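Local coordinates for trans-2-enoyl-CoA reductase [NADH] (Treponema denticola ATCC 35405, PDB 4GGO), which catalyses the NADH-dependent reduction of the carbon-carbon double bond of crotonyl-CoA and longer trans-2-enoyl-CoAs, a step in bacterial fatty acid synthesis, at residues 121-131 and 209-220. Sequence-based numbering, arbitrary orientation.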
ATOM      1  N   ALA A 121      -3.570  -8.040  12.484  1.00 27.49           N
ATOM      2  CA  ALA A 121      -4.360  -6.833  12.720  1.00 28.31           C
ATOM      3  C   ALA A 121      -5.864  -7.092  12.648  1.00 30.90           C
ATOM      4  O   ALA A 121      -6.666  -6.251  13.053  1.00 30.23           O
ATOM      5  CB  ALA A 121      -3.962  -5.740  11.736  1.00 29.82           C
ATOM      6  N   PHE A 122      -6.237  -8.254  12.125  1.00 26.47           N
ATOM      7  CA  PHE A 122      -7.638  -8.650  12.049  1.00 31.58           C
ATOM      8  C   PHE A 122      -8.117  -9.194  13.391  1.00 34.69           C
ATOM      9  O   PHE A 122      -9.314  -9.392  13.598  1.00 32.11           O
ATOM     10  CB  PHE A 122      -7.831  -9.709  10.962  1.00 28.06           C
ATOM     11  CG  PHE A 122      -7.622  -9.191   9.565  1.00 29.84           C
ATOM     12  CD1 PHE A 122      -8.065  -7.931   9.206  1.00 30.14           C
ATOM     13  CD2 PHE A 122      -6.979  -9.966   8.613  1.00 31.77           C
ATOM     14  CE1 PHE A 122      -7.878  -7.452   7.925  1.00 35.29           C
ATOM     15  CE2 PHE A 122      -6.788  -9.491   7.327  1.00 33.04           C
ATOM     16  CZ  PHE A 122      -7.237  -8.231   6.984  1.00 33.74           C
ATOM     17  N   SER A 123      -7.175  -9.428  14.300  1.00 36.02           N
ATOM     18  CA  SER A 123      -7.487 -10.028  15.595  1.00 34.55           C
ATOM     19  C   SER A 123      -7.793  -8.980  16.657  1.00 37.90           C
ATOM     20  O   SER A 123      -7.274  -7.865  16.612  1.00 33.45           O
ATOM     21  CB  SER A 123      -6.339 -10.919  16.066  1.00 38.28           C
ATOM     22  OG  SER A 123      -5.223 -10.156  16.481  1.00 34.31           O
ATOM     23  N   ASP A 124      -8.649  -9.341  17.609  1.00 40.64           N
ATOM     24  CA  ASP A 124      -8.987  -8.447  18.712  1.00 36.11           C
ATOM     25  C   ASP A 124      -7.828  -8.313  19.697  1.00 33.92           C
ATOM     26  O   ASP A 124      -7.750  -7.335  20.442  1.00 32.48           O
ATOM     27  CB  ASP A 124     -10.243  -8.930  19.443  1.00 42.99           C
ATOM     28  CG  ASP A 124     -11.512  -8.692  18.645  1.00 44.85           C
ATOM     29  OD1 ASP A 124     -11.547  -7.729  17.850  1.00 42.22           O
ATOM     30  OD2 ASP A 124     -12.476  -9.467  18.817  1.00 47.80           O
ATOM     31  N   GLU A 125      -6.933  -9.298  19.700  1.00 34.64           N
ATOM     32  CA  GLU A 125      -5.768  -9.271  20.577  1.00 36.91           C
ATOM     33  C   GLU A 125      -4.842  -8.124  20.196  1.00 34.61           C
ATOM     34  O   GLU A 125      -4.379  -7.373  21.054  1.00 30.74           O
ATOM     35  CB  GLU A 125      -5.000 -10.593  20.511  1.00 41.20           C
ATOM     36  CG  GLU A 125      -5.866 -11.836  20.604  1.00 51.20           C
ATOM     37  CD  GLU A 125      -6.279 -12.360  19.242  1.00 53.37           C
ATOM     38  OE1 GLU A 125      -7.438 -12.126  18.838  1.00 54.86           O
ATOM     39  OE2 GLU A 125      -5.444 -13.009  18.577  1.00 46.24           O
ATOM     40  N   ILE A 126      -4.575  -7.996  18.899  1.00 36.14           N
ATOM     41  CA  ILE A 126      -3.715  -6.933  18.393  1.00 25.92           C
ATOM     42  C   ILE A 126      -4.348  -5.562  18.617  1.00 31.07           C
ATOM     43  O   ILE A 126      -3.661  -4.604  18.978  1.00 33.63           O
ATOM     44  CB  ILE A 126      -3.376  -7.147  16.902  1.00 34.87           C
ATOM     45  CG1 ILE A 126      -2.416  -8.329  16.753  1.00 34.88           C
ATOM     46  CG2 ILE A 126      -2.764  -5.896  16.296  1.00 26.76           C
ATOM     47  CD1 ILE A 126      -1.185  -8.224  17.628  1.00 31.80           C
ATOM     48  N   LYS A 127      -5.659  -5.477  18.418  1.00 26.11           N
ATOM     49  CA  LYS A 127      -6.392  -4.250  18.711  1.00 28.54           C
ATOM     50  C   LYS A 127      -6.267  -3.889  20.190  1.00 30.92           C
ATOM     51  O   LYS A 127      -6.145  -2.715  20.543  1.00 30.78           O
ATOM     52  CB  LYS A 127      -7.865  -4.389  18.322  1.00 29.39           C
ATOM     53  CG  LYS A 127      -8.117  -4.406  16.819  1.00 28.99           C
ATOM     54  CD  LYS A 127      -9.602  -4.535  16.512  1.00 30.35           C
ATOM     55  CE  LYS A 127      -9.871  -4.492  15.014  1.00 26.52           C
ATOM     56  NZ  LYS A 127      -9.203  -5.606  14.283  1.00 26.34           N
ATOM     57  N   ALA A 128      -6.291  -4.906  21.046  1.00 33.01           N
ATOM     58  CA  ALA A 128      -6.162  -4.701  22.484  1.00 35.54           C
ATOM     59  C   ALA A 128      -4.782  -4.156  22.842  1.00 31.65           C
ATOM     60  O   ALA A 128      -4.654  -3.296  23.713  1.00 30.52           O
ATOM     61  CB  ALA A 128      -6.434  -6.000  23.234  1.00 34.93           C
ATOM     62  N   GLN A 129      -3.755  -4.657  22.164  1.00 31.55           N
ATOM     63  CA  GLN A 129      -2.389  -4.201  22.400  1.00 33.63           C
ATOM     64  C   GLN A 129      -2.221  -2.743  21.980  1.00 34.87           C
ATOM     65  O   GLN A 129      -1.473  -1.991  22.605  1.00 31.19           O
ATOM     66  CB  GLN A 129      -1.386  -5.089  21.661  1.00 32.70           C
ATOM     67  CG  GLN A 129      -1.414  -6.548  22.091  1.00 40.55           C
ATOM     68  CD  GLN A 129      -0.347  -7.383  21.410  1.00 36.11           C
ATOM     69  OE1 GLN A 129       0.716  -6.879  21.050  1.00 40.08           O
ATOM     70  NE2 GLN A 129      -0.629  -8.667  21.225  1.00 45.39           N
ATOM     71  N   VAL A 130      -2.921  -2.351  20.919  1.00 31.57           N
ATOM     72  CA  VAL A 130      -2.890  -0.970  20.453  1.00 33.43           C
ATOM     73  C   VAL A 130      -3.554  -0.052  21.473  1.00 29.12           C
ATOM     74  O   VAL A 130      -2.971   0.947  21.894  1.00 29.70           O
ATOM     75  CB  VAL A 130      -3.592  -0.813  19.088  1.00 33.24           C
ATOM     76  CG1 VAL A 130      -3.747   0.657  18.733  1.00 25.60           C
ATOM     77  CG2 VAL A 130      -2.820  -1.553  18.004  1.00 24.13           C
ATOM     78  N   ILE A 131      -4.775  -0.405  21.863  1.00 33.00           N
ATOM     79  CA  ILE A 131      -5.526   0.349  22.861  1.00 34.78           C
ATOM     80  C   ILE A 131      -4.728   0.502  24.153  1.00 33.49           C
ATOM     81  O   ILE A 131      -4.666   1.587  24.731  1.00 35.85           O
ATOM     82  CB  ILE A 131      -6.873  -0.332  23.173  1.00 38.27           C
ATOM     83  CG1 ILE A 131      -7.775  -0.313  21.937  1.00 36.39           C
ATOM     84  CG2 ILE A 131      -7.562   0.347  24.346  1.00 40.95           C
ATOM     85  CD1 ILE A 131      -9.057  -1.099  22.106  1.00 39.67           C
ATOM     86  N   ASP A 209     -13.084  -4.882   8.919  1.00 26.97           N
ATOM     87  CA  ASP A 209     -12.040  -4.740   9.928  1.00 33.25           C
ATOM     88  C   ASP A 209     -11.733  -3.275  10.212  1.00 29.42           C
ATOM     89  O   ASP A 209     -11.456  -2.898  11.351  1.00 33.64           O
ATOM     90  CB  ASP A 209     -10.764  -5.460   9.496  1.00 30.74           C
ATOM     91  CG  ASP A 209      -9.680  -5.400  10.553  1.00 35.00           C
ATOM     92  OD1 ASP A 209      -9.948  -5.805  11.704  1.00 34.31           O
ATOM     93  OD2 ASP A 209      -8.563  -4.939  10.235  1.00 31.71           O
ATOM     94  N   TRP A 210     -11.776  -2.459   9.164  1.00 28.07           N
ATOM     95  CA  TRP A 210     -11.554  -1.024   9.281  1.00 29.34           C
ATOM     96  C   TRP A 210     -12.549  -0.420  10.263  1.00 28.21           C
ATOM     97  O   TRP A 210     -12.168   0.284  11.198  1.00 26.06           O
ATOM     98  CB  TRP A 210     -11.707  -0.367   7.908  1.00 26.35           C
ATOM     99  CG  TRP A 210     -11.504   1.115   7.895  1.00 27.22           C
ATOM    100  CD1 TRP A 210     -10.812   1.863   8.802  1.00 23.40           C
ATOM    101  CD2 TRP A 210     -12.005   2.034   6.916  1.00 22.84           C
ATOM    102  NE1 TRP A 210     -10.850   3.190   8.449  1.00 22.13           N
ATOM    103  CE2 TRP A 210     -11.578   3.322   7.295  1.00 28.67           C
ATOM    104  CE3 TRP A 210     -12.775   1.892   5.759  1.00 23.96           C
ATOM    105  CZ2 TRP A 210     -11.892   4.460   6.556  1.00 24.43           C
ATOM    106  CZ3 TRP A 210     -13.087   3.024   5.025  1.00 28.28           C
ATOM    107  CH2 TRP A 210     -12.646   4.290   5.427  1.00 27.70           C
ATOM    108  N   GLU A 211     -13.827  -0.711  10.044  1.00 27.57           N
ATOM    109  CA  GLU A 211     -14.891  -0.207  10.900  1.00 34.68           C
ATOM    110  C   GLU A 211     -14.756  -0.765  12.314  1.00 34.17           C
ATOM    111  O   GLU A 211     -15.062  -0.084  13.292  1.00 32.69           O
ATOM    112  CB  GLU A 211     -16.259  -0.564  10.312  1.00 38.33           C
ATOM    113  CG  GLU A 211     -17.429   0.139  10.979  1.00 41.86           C
ATOM    114  CD  GLU A 211     -18.745  -0.128  10.277  1.00 47.30           C
ATOM    115  OE1 GLU A 211     -18.882  -1.203   9.655  1.00 48.14           O
ATOM    116  OE2 GLU A 211     -19.642   0.739  10.338  1.00 48.97           O
ATOM    117  N   ARG A 212     -14.287  -2.004  12.415  1.00 28.02           N
ATOM    118  CA  ARG A 212     -14.082  -2.636  13.712  1.00 30.21           C
ATOM    119  C   ARG A 212     -12.974  -1.923  14.481  1.00 34.31           C
ATOM    120  O   ARG A 212     -13.089  -1.707  15.687  1.00 37.85           O
ATOM    121  CB  ARG A 212     -13.748  -4.120  13.545  1.00 28.94           C
ATOM    122  CG  ARG A 212     -13.879  -4.934  14.825  1.00 41.09           C
ATOM    123  CD  ARG A 212     -13.490  -6.387  14.598  1.00 37.56           C
ATOM    124  NE  ARG A 212     -13.686  -7.207  15.791  1.00 45.39           N
ATOM    125  CZ  ARG A 212     -14.735  -8.000  15.991  1.00 50.05           C
ATOM    126  NH1 ARG A 212     -15.688  -8.088  15.073  1.00 43.90           N
ATOM    127  NH2 ARG A 212     -14.827  -8.711  17.107  1.00 43.56           N
ATOM    128  N   TRP A 213     -11.907  -1.558  13.775  1.00 31.22           N
ATOM    129  CA  TRP A 213     -10.815  -0.796  14.372  1.00 29.75           C
ATOM    130  C   TRP A 213     -11.315   0.540  14.910  1.00 35.99           C
ATOM    131  O   TRP A 213     -11.006   0.918  16.039  1.00 34.41           O
ATOM    132  CB  TRP A 213      -9.698  -0.554  13.355  1.00 29.73           C
ATOM    133  CG  TRP A 213      -8.656  -1.630  13.313  1.00 22.15           C
ATOM    134  CD1 TRP A 213      -8.584  -2.670  12.432  1.00 28.43           C
ATOM    135  CD2 TRP A 213      -7.531  -1.767  14.188  1.00 26.80           C
ATOM    136  NE1 TRP A 213      -7.485  -3.449  12.707  1.00 25.42           N
ATOM    137  CE2 TRP A 213      -6.821  -2.915  13.780  1.00 27.64           C
ATOM    138  CE3 TRP A 213      -7.055  -1.033  15.279  1.00 29.24           C
ATOM    139  CZ2 TRP A 213      -5.663  -3.345  14.425  1.00 28.02           C
ATOM    140  CZ3 TRP A 213      -5.903  -1.460  15.915  1.00 22.01           C
ATOM    141  CH2 TRP A 213      -5.221  -2.605  15.486  1.00 25.52           C
ATOM    142  N   ILE A 214     -12.094   1.246  14.095  1.00 30.92           N
ATOM    143  CA  ILE A 214     -12.598   2.564  14.464  1.00 31.73           C
ATOM    144  C   ILE A 214     -13.569   2.508  15.642  1.00 37.36           C
ATOM    145  O   ILE A 214     -13.438   3.274  16.596  1.00 36.57           O
ATOM    146  CB  ILE A 214     -13.283   3.262  13.271  1.00 31.45           C
ATOM    147  CG1 ILE A 214     -12.299   3.418  12.108  1.00 32.20           C
ATOM    148  CG2 ILE A 214     -13.836   4.615  13.687  1.00 30.63           C
ATOM    149  CD1 ILE A 214     -11.045   4.187  12.468  1.00 30.43           C
ATOM    150  N   LYS A 215     -14.538   1.599  15.572  1.00 37.93           N
ATOM    151  CA  LYS A 215     -15.550   1.474  16.619  1.00 42.12           C
ATOM    152  C   LYS A 215     -14.952   1.112  17.979  1.00 36.55           C
ATOM    153  O   LYS A 215     -15.409   1.602  19.011  1.00 38.55           O
ATOM    154  CB  LYS A 215     -16.625   0.456  16.220  1.00 42.18           C
ATOM    155  CG  LYS A 215     -17.509   0.911  15.066  1.00 43.07           C
ATOM    156  CD  LYS A 215     -18.497  -0.173  14.661  1.00 55.66           C
ATOM    157  CE  LYS A 215     -19.543  -0.407  15.737  1.00 67.70           C
ATOM    158  NZ  LYS A 215     -20.411   0.787  15.935  1.00 69.56           N
ATOM    159  N   GLN A 216     -13.930   0.261  17.976  1.00 33.02           N
ATOM    160  CA  GLN A 216     -13.255  -0.114  19.215  1.00 38.59           C
ATOM    161  C   GLN A 216     -12.460   1.053  19.794  1.00 39.98           C
ATOM    162  O   GLN A 216     -12.487   1.295  21.000  1.00 41.28           O
ATOM    163  CB  GLN A 216     -12.338  -1.322  19.002  1.00 35.19           C
ATOM    164  CG  GLN A 216     -13.071  -2.646  18.842  1.00 33.74           C
ATOM    165  CD  GLN A 216     -12.143  -3.840  18.959  1.00 33.26           C
ATOM    166  OE1 GLN A 216     -11.012  -3.717  19.431  1.00 38.63           O
ATOM    167  NE2 GLN A 216     -12.614  -5.003  18.526  1.00 31.15           N
ATOM    168  N   LEU A 217     -11.751   1.770  18.927  1.00 35.67           N
ATOM    169  CA  LEU A 217     -10.968   2.927  19.349  1.00 36.28           C
ATOM    170  C   LEU A 217     -11.871   4.047  19.856  1.00 37.59           C
ATOM    171  O   LEU A 217     -11.554   4.715  20.842  1.00 37.03           O
ATOM    172  CB  LEU A 217     -10.090   3.431  18.200  1.00 34.09           C
ATOM    173  CG  LEU A 217      -8.917   2.535  17.795  1.00 34.79           C
ATOM    174  CD1 LEU A 217      -8.241   3.066  16.541  1.00 37.54           C
ATOM    175  CD2 LEU A 217      -7.914   2.410  18.929  1.00 36.18           C
ATOM    176  N   SER A 218     -12.996   4.247  19.175  1.00 39.60           N
ATOM    177  CA  SER A 218     -13.965   5.265  19.567  1.00 41.54           C
ATOM    178  C   SER A 218     -14.555   4.957  20.935  1.00 44.12           C
ATOM    179  O   SER A 218     -14.758   5.855  21.753  1.00 45.50           O
ATOM    180  CB  SER A 218     -15.088   5.357  18.534  1.00 34.28           C
ATOM    181  OG  SER A 218     -16.145   6.174  19.007  1.00 48.89           O
ATOM    182  N   LYS A 219     -14.828   3.678  21.173  1.00 38.98           N
ATOM    183  CA  LYS A 219     -15.400   3.229  22.435  1.00 44.11           C
ATOM    184  C   LYS A 219     -14.456   3.514  23.598  1.00 44.90           C
ATOM    185  O   LYS A 219     -14.893   3.831  24.704  1.00 47.94           O
ATOM    186  CB  LYS A 219     -15.717   1.733  22.368  1.00 31.50           C
ATOM    187  CG  LYS A 219     -16.430   1.197  23.595  1.00 48.07           C
ATOM    188  CD  LYS A 219     -17.741   1.928  23.823  1.00 53.04           C
ATOM    189  CE  LYS A 219     -18.364   1.546  25.156  1.00 59.01           C
ATOM    190  NZ  LYS A 219     -19.622   2.297  25.413  1.00 66.47           N
ATOM    191  N   GLU A 220     -13.158   3.408  23.334  1.00 44.85           N
ATOM    192  CA  GLU A 220     -12.140   3.630  24.354  1.00 41.83           C
ATOM    193  C   GLU A 220     -11.749   5.100  24.467  1.00 44.66           C
ATOM    194  O   GLU A 220     -10.895   5.461  25.277  1.00 44.22           O
ATOM    195  CB  GLU A 220     -10.900   2.784  24.057  1.00 43.72           C
ATOM    196  CG  GLU A 220     -11.132   1.284  24.139  1.00 39.48           C
ATOM    197  CD  GLU A 220     -11.213   0.779  25.569  1.00 51.64           C
ATOM    198  OE1 GLU A 220     -10.967   1.573  26.501  1.00 42.83           O
ATOM    199  OE2 GLU A 220     -11.519  -0.418  25.759  1.00 54.09           O
TER
HETATM  200  O   HOH W   1     -11.363  -8.306  11.701  1.00 30.48           O
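Asp-209 OD1 is gripped by two donors: Lys-127 NZ, 2.7 Å away in a salt bridge to the syn lone pair, and a water that also donates to Phe-122 O. The same ammonium gives a second bond to Ala-121 O at 2.9 Å, so Lys-127 NZ ties the loop entering its own helix to the start of the other. Its chain, extended through the second and third torsions, runs over the face of the Trp-213 indole, and the single bend at the last one (chi4 61°) turns NZ to Asp-209 OD1 and Ala-121 O. Over that face CE stands 3.4 Å from the centroid of the five-membered ring and only 7° off its normal, a CH-pi contact, while NZ adds a cation-pi interaction over the same face. Lys-127 is thus a knob in a hole formed by Asp-209, Arg-212, Trp-213 and Gln-216. The indole NE1 points to Ala-121 O as well, although that bond is strongly bent and weak. Helices 124-136 and 208-219 flank the parallel Rossmann-type sheet, and the axes of their parts 124-131 and 209-219 cross at -39°; Trp-213 also packs on Leu-54 and Leu-56 of strand 52-56. Ala-121 belongs to the NAD(+) site, as does Leu-148, which touches Asp-209; this puts the Lys-127 to Asp-209 salt bridge probably next to the cofactor pocket. At the more exposed side, Arg-212 holds Asp-124 side-on, NE to OD1 and NH2 to OD2, with guanidinium and carboxylate nearly coplanar; NH2 has a further salt bridge to Asp-157. Gln-216 NE2 reaches Asp-124 OD1 at 3.0 Å from above the carboxylate plane, leaving the syn lone pair to Arg-212 NE. Farther along, Val-130 CG2 meets the indole edge at CH2, 3.6 Å away, and Ile-131 lies against Leu-217 and the CG methylene of Glu-220, whose carboxylate pairs with Lys-135.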